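Local coordinates for protein ethylbenzene dehydrogenase alpha-subunit (Aromatoleum aromaticum, PDB 2IVF) that belongs to the molybdopterin oxidoreductase family and binds a molybdenum atom, the dinucleotide ligands MGD and MD1, and an iron/sulfur cluster, at residues A[167-172]-A[646-651]; A[634-637]-A[642-645]. All coordinates share one frame; numbering follows the deposited sequence.

From the N terminus, helix 163-181 comes first, and its 167-172 part waits 473 residues for its partner. Strand 631-636 then runs to the MD1 pocket. The chain turns back at 642-645 against that strand, closing the short loop of interaction 2, with four residues between its segments. Strand 648-651 follows and meets the helix, closing the long loop of interaction 1, within which interaction 2 is nested. The two are joined through neighbouring parallel strands of one mixed sheet: Leu650 N lies 2.7 Å from Ala634 O, and Ile648 O 2.9 Å from Ala634 N. Helix, sheet and nucleotide pocket are thereby tied together.

Interaction 1: residues A[167-172]-A[646-651]; sequences AGDIAD and ADIVLP
Ile170 reaches Ile648 and Leu650 through a chi1 of -66°, with CG1 beside its own backbone N, and a nearly extended chi2 of 163° that carries CD1 out from the helix. The motif is an alpha/beta layer: helix 163-181 lies on one face of the mixed sheet containing strand 648-651, within the molybdopterin oxidoreductase family region. The local axes come within 9.6 Å and run at 128° to each other, so the helix crosses the strand obliquely rather than following it.

Nearest CA atoms are those of Ile170 and Ile648, 7.9 Å apart. Two residues apart on the strand, Ile648 and Leu650 both direct CB toward the helix, whereas Val649 between them points away. Ile170 CD1 meets both: it lies 3.8 Å from Ile648 CG2, the short branch, and meets Leu650 tip to tip. Phe633 of the neighbouring strand also packs on Ile170, while Ile694 of helix 687-704 touches Leu650.

At the border of this apolar patch, Asp169 crosses Ile648 at about a right angle. Its carboxylate has its polar partner in Lys148, with which OD2 forms a salt bridge, so its approach to Ile648 CD1, at 4.0 Å, is mere van der Waals contact. Between 167-172 and 646-651 the tightest approach is methyl to methyl, Ile170 CD1 to Leu650 CD1, at 3.6 Å.

Interaction 2: residues A[634-637]-A[642-645]; sequences ALET and SAMY. With MD1 (phosphoric acid 4-(2-amino-4-oxo-3,4,5,6,-tetrahydro-pteridin-6-yl)-2-hydroxy-3,4-dimercapto-but-3-en-yl ester guanylate ester), chain N.
Ala634 and Ala643 bring the two backbones nearest, their CA atoms 6.0 Å apart, where strand 634-636 runs past a 3-10 turn at 643-645. Tyr645 N bonds to Ser642 O at 3.0 Å within that turn, and strand 648-651 pairs with the same strand. Ala643 CB packs against Ala634 CB at 4.3 Å and, as closely, against Glu636 CG. Ala634 and Glu636 thus present the same side of the strand to one small methyl group.

Beyond CG, the Glu636 chain bends at chi2 (-67°), bringing its carboxylate to the ribose of MD1. The two oxygens divide the diol: OE1 accepts from MD1 O2' at 2.8 Å, and OE2 accepts from MD1 O3' at 2.6 Å. OE1 also takes the backbone N of Arg638, and weakly that of Thr637, which limits rotation of the carboxylate.

The guanine is recognised by the adjoining backbone. Leu635 O accepts from MD1 N2 at 2.8 Å with a nearly straight N-H...O angle of 166°. Thr637 lies over one face of the base, with CG2 above N1 at 3.2 Å and OG1 above C4 at 3.6 Å.

An acidic residue ending a parallel strand and gripping a ribose diol recalls Rossmann-like nucleotide sites. With hydroxyl and amide donors converging on it, the Glu636 carboxylate is probably ionised, and it fixes the sugar while Leu635 O reads the exocyclic amine.

Interaction 1: residues A[167-172]-A[646-651]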
# COMPACT_ATOMS: atom_id res chain seq x y z
N ALA A 167 -28.95 0.95 18.70
CA ALA A 167 -29.89 1.02 17.57
C ALA A 167 -31.14 1.81 17.94
O ALA A 167 -31.69 2.52 17.11
CB ALA A 167 -30.24 -0.38 17.08
N GLY A 168 -31.57 1.68 19.19
CA GLY A 168 -32.71 2.45 19.71
C GLY A 168 -32.46 3.95 19.71
O GLY A 168 -33.33 4.74 19.31
N ASP A 169 -31.28 4.37 20.15
CA ASP A 169 -30.97 5.82 20.16
C ASP A 169 -30.91 6.33 18.75
O ASP A 169 -31.36 7.44 18.46
CB ASP A 169 -29.63 6.14 20.81
CG ASP A 169 -29.62 5.91 22.31
OD1 ASP A 169 -30.68 5.66 22.90
OD2 ASP A 169 -28.51 6.00 22.88
N ILE A 170 -30.33 5.54 17.86
CA ILE A 170 -30.25 5.94 16.48
C ILE A 170 -31.64 6.10 15.88
O ILE A 170 -31.92 7.09 15.19
CB ILE A 170 -29.44 4.94 15.65
CG1 ILE A 170 -27.98 4.95 16.11
CG2 ILE A 170 -29.58 5.28 14.17
CD1 ILE A 170 -27.14 3.74 15.66
N ALA A 171 -32.50 5.13 16.14
CA ALA A 171 -33.85 5.15 15.60
C ALA A 171 -34.64 6.33 16.12
O ALA A 171 -35.38 6.98 15.38
CB ALA A 171 -34.57 3.88 15.99
N ASP A 172 -34.52 6.58 17.41
CA ASP A 172 -35.18 7.75 17.97
C ASP A 172 -34.69 9.04 17.32
O ASP A 172 -35.50 9.95 17.11
CB ASP A 172 -34.95 7.82 19.47
CG ASP A 172 -35.98 7.03 20.25
OD1 ASP A 172 -37.10 6.75 19.77
OD2 ASP A 172 -35.63 6.69 21.39
N ALA A 646 -18.24 10.52 16.93
CA ALA A 646 -19.58 10.00 16.88
C ALA A 646 -20.22 9.95 18.26
O ALA A 646 -19.56 9.97 19.31
CB ALA A 646 -19.56 8.59 16.27
N ASP A 647 -21.54 9.88 18.27
CA ASP A 647 -22.30 9.66 19.46
C ASP A 647 -22.44 8.19 19.74
O ASP A 647 -22.50 7.81 20.89
CB ASP A 647 -23.67 10.28 19.32
CG ASP A 647 -23.58 11.74 18.98
OD1 ASP A 647 -22.82 12.49 19.66
OD2 ASP A 647 -24.28 12.14 18.04
N ILE A 648 -22.49 7.39 18.67
CA ILE A 648 -22.72 5.96 18.76
C ILE A 648 -21.81 5.30 17.73
O ILE A 648 -21.77 5.72 16.57
CB ILE A 648 -24.21 5.59 18.43
CG1 ILE A 648 -25.18 6.15 19.45
CG2 ILE A 648 -24.38 4.06 18.32
CD1 ILE A 648 -25.05 5.60 20.87
N VAL A 649 -21.07 4.27 18.14
CA VAL A 649 -20.29 3.49 17.20
C VAL A 649 -20.79 2.06 17.29
O VAL A 649 -20.85 1.48 18.40
CB VAL A 649 -18.79 3.59 17.51
CG1 VAL A 649 -17.98 2.73 16.53
CG2 VAL A 649 -18.33 5.07 17.47
N LEU A 650 -21.14 1.49 16.12
CA LEU A 650 -21.71 0.15 16.02
C LEU A 650 -20.66 -0.77 15.43
O LEU A 650 -20.13 -0.47 14.34
CB LEU A 650 -22.89 0.18 15.08
CG LEU A 650 -24.06 1.05 15.50
CD1 LEU A 650 -25.12 0.96 14.45
CD2 LEU A 650 -24.57 0.64 16.88
N PRO A 651 -20.30 -1.84 16.14
CA PRO A 651 -19.17 -2.65 15.62
C PRO A 651 -19.54 -3.59 14.48
O PRO A 651 -20.53 -4.28 14.58
CB PRO A 651 -18.76 -3.49 16.83
CG PRO A 651 -20.03 -3.71 17.58
CD PRO A 651 -20.81 -2.36 17.40

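Interaction 2: residues A[634-637]-A[642-645]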
# COMPACT_ATOMS: atom_id res chain seq x y z
N ALA A 634 -21.74 5.68 13.63
CA ALA A 634 -20.80 5.06 12.76
C ALA A 634 -21.02 3.57 12.77
O ALA A 634 -21.24 2.97 13.84
CB ALA A 634 -19.41 5.36 13.18
N LEU A 635 -20.93 2.98 11.57
CA LEU A 635 -20.87 1.55 11.39
C LEU A 635 -19.45 1.26 11.00
O LEU A 635 -19.07 1.44 9.84
CB LEU A 635 -21.81 1.08 10.31
CG LEU A 635 -23.25 0.88 10.74
CD1 LEU A 635 -23.88 2.22 10.90
CD2 LEU A 635 -24.01 0.01 9.70
N GLU A 636 -18.67 0.83 11.99
CA GLU A 636 -17.24 0.70 11.83
C GLU A 636 -16.67 -0.61 12.32
O GLU A 636 -17.18 -1.25 13.25
CB GLU A 636 -16.54 1.86 12.57
CG GLU A 636 -16.11 3.03 11.71
CD GLU A 636 -15.02 2.76 10.72
OE1 GLU A 636 -14.46 1.62 10.62
OE2 GLU A 636 -14.69 3.74 10.01
N THR A 637 -15.58 -0.99 11.70
CA THR A 637 -14.73 -2.05 12.19
C THR A 637 -13.60 -1.48 13.01
O THR A 637 -12.98 -2.19 13.81
CB THR A 637 -14.09 -2.80 11.02
OG1 THR A 637 -13.46 -1.86 10.17
CG2 THR A 637 -15.17 -3.56 10.24
N SER A 642 -12.91 9.94 12.41
CA SER A 642 -14.29 10.48 12.40
C SER A 642 -15.22 9.81 13.41
O SER A 642 -16.09 10.49 14.00
CB SER A 642 -14.91 10.46 10.99
OG SER A 642 -14.04 11.08 10.06
N ALA A 643 -15.07 8.50 13.60
CA ALA A 643 -15.80 7.75 14.61
C ALA A 643 -15.55 8.27 16.01
O ALA A 643 -16.41 8.17 16.88
CB ALA A 643 -15.45 6.21 14.52
N MET A 644 -14.36 8.83 16.24
CA MET A 644 -14.04 9.45 17.52
C MET A 644 -14.97 10.59 17.87
O MET A 644 -15.09 10.96 19.03
CB MET A 644 -12.57 9.85 17.57
CG MET A 644 -11.67 8.61 17.72
SD MET A 644 -11.87 7.83 19.33
CE MET A 644 -11.18 9.07 20.46
N TYR A 645 -15.62 11.17 16.86
CA TYR A 645 -16.56 12.25 17.09
C TYR A 645 -18.01 11.81 17.09
O TYR A 645 -18.91 12.62 17.26
CB TYR A 645 -16.40 13.33 16.02
CG TYR A 645 -15.11 14.04 16.12
CD1 TYR A 645 -14.00 13.51 15.52
CD2 TYR A 645 -14.99 15.24 16.83
CE1 TYR A 645 -12.79 14.14 15.60
CE2 TYR A 645 -13.75 15.89 16.90
CZ TYR A 645 -12.67 15.31 16.26
OH TYR A 645 -11.39 15.86 16.27
PB MD1 N . -12.80 7.08 2.90
O3B MD1 N . -11.65 6.20 3.54
O1B MD1 N . -13.70 6.14 2.17
O2B MD1 N . -13.30 8.12 3.82
O3A MD1 N . -11.99 7.88 1.80
C10 MD1 N . -11.81 7.40 0.45
C11 MD1 N . -10.84 8.39 -0.17
O11 MD1 N . -9.53 7.99 0.37
C12 MD1 N . -10.80 8.23 -1.67
S12 MD1 N . -11.42 6.83 -2.44
C13 MD1 N . -10.21 9.17 -2.47
S13 MD1 N . -10.11 8.99 -4.15
C14 MD1 N . -9.63 10.42 -1.94
N15 MD1 N . -8.25 10.68 -2.14
C16 MD1 N . -7.63 11.76 -1.56
C15 MD1 N . -6.31 11.99 -1.90
O14 MD1 N . -5.70 11.25 -2.72
N17 MD1 N . -5.73 13.02 -1.24
C17 MD1 N . -6.44 13.82 -0.34
N16 MD1 N . -5.77 14.82 0.22
N18 MD1 N . -7.73 13.59 -0.07
C20 MD1 N . -8.32 12.58 -0.67
N8 MD1 N . -9.65 12.37 -0.44
C7 MD1 N . -10.41 11.27 -0.96
PA MD1 N . -11.26 5.83 5.06
O1A MD1 N . -10.49 4.56 4.95
O2A MD1 N . -10.57 7.00 5.65
O5' MD1 N . -12.62 5.60 5.82
C5' MD1 N . -13.34 4.41 5.49
C4' MD1 N . -13.70 3.69 6.72
O4' MD1 N . -14.24 2.46 6.25
C1' MD1 N . -13.96 1.52 7.28
N9 MD1 N . -14.05 0.12 6.86
C4 MD1 N . -15.06 -0.67 7.20
N3 MD1 N . -16.17 -0.39 7.92
C2 MD1 N . -17.09 -1.34 8.13
N2 MD1 N . -18.21 -1.06 8.84
N1 MD1 N . -16.82 -2.61 7.67
C6 MD1 N . -15.72 -2.96 6.94
O6 MD1 N . -15.62 -4.12 6.51
C5 MD1 N . -14.79 -1.95 6.68
N7 MD1 N . -13.62 -1.88 6.05
C8 MD1 N . -13.19 -0.62 6.16
C2' MD1 N . -12.52 1.83 7.70
O2' MD1 N . -12.20 1.40 9.04
C3' MD1 N . -12.42 3.35 7.50
O3' MD1 N . -12.40 4.07 8.76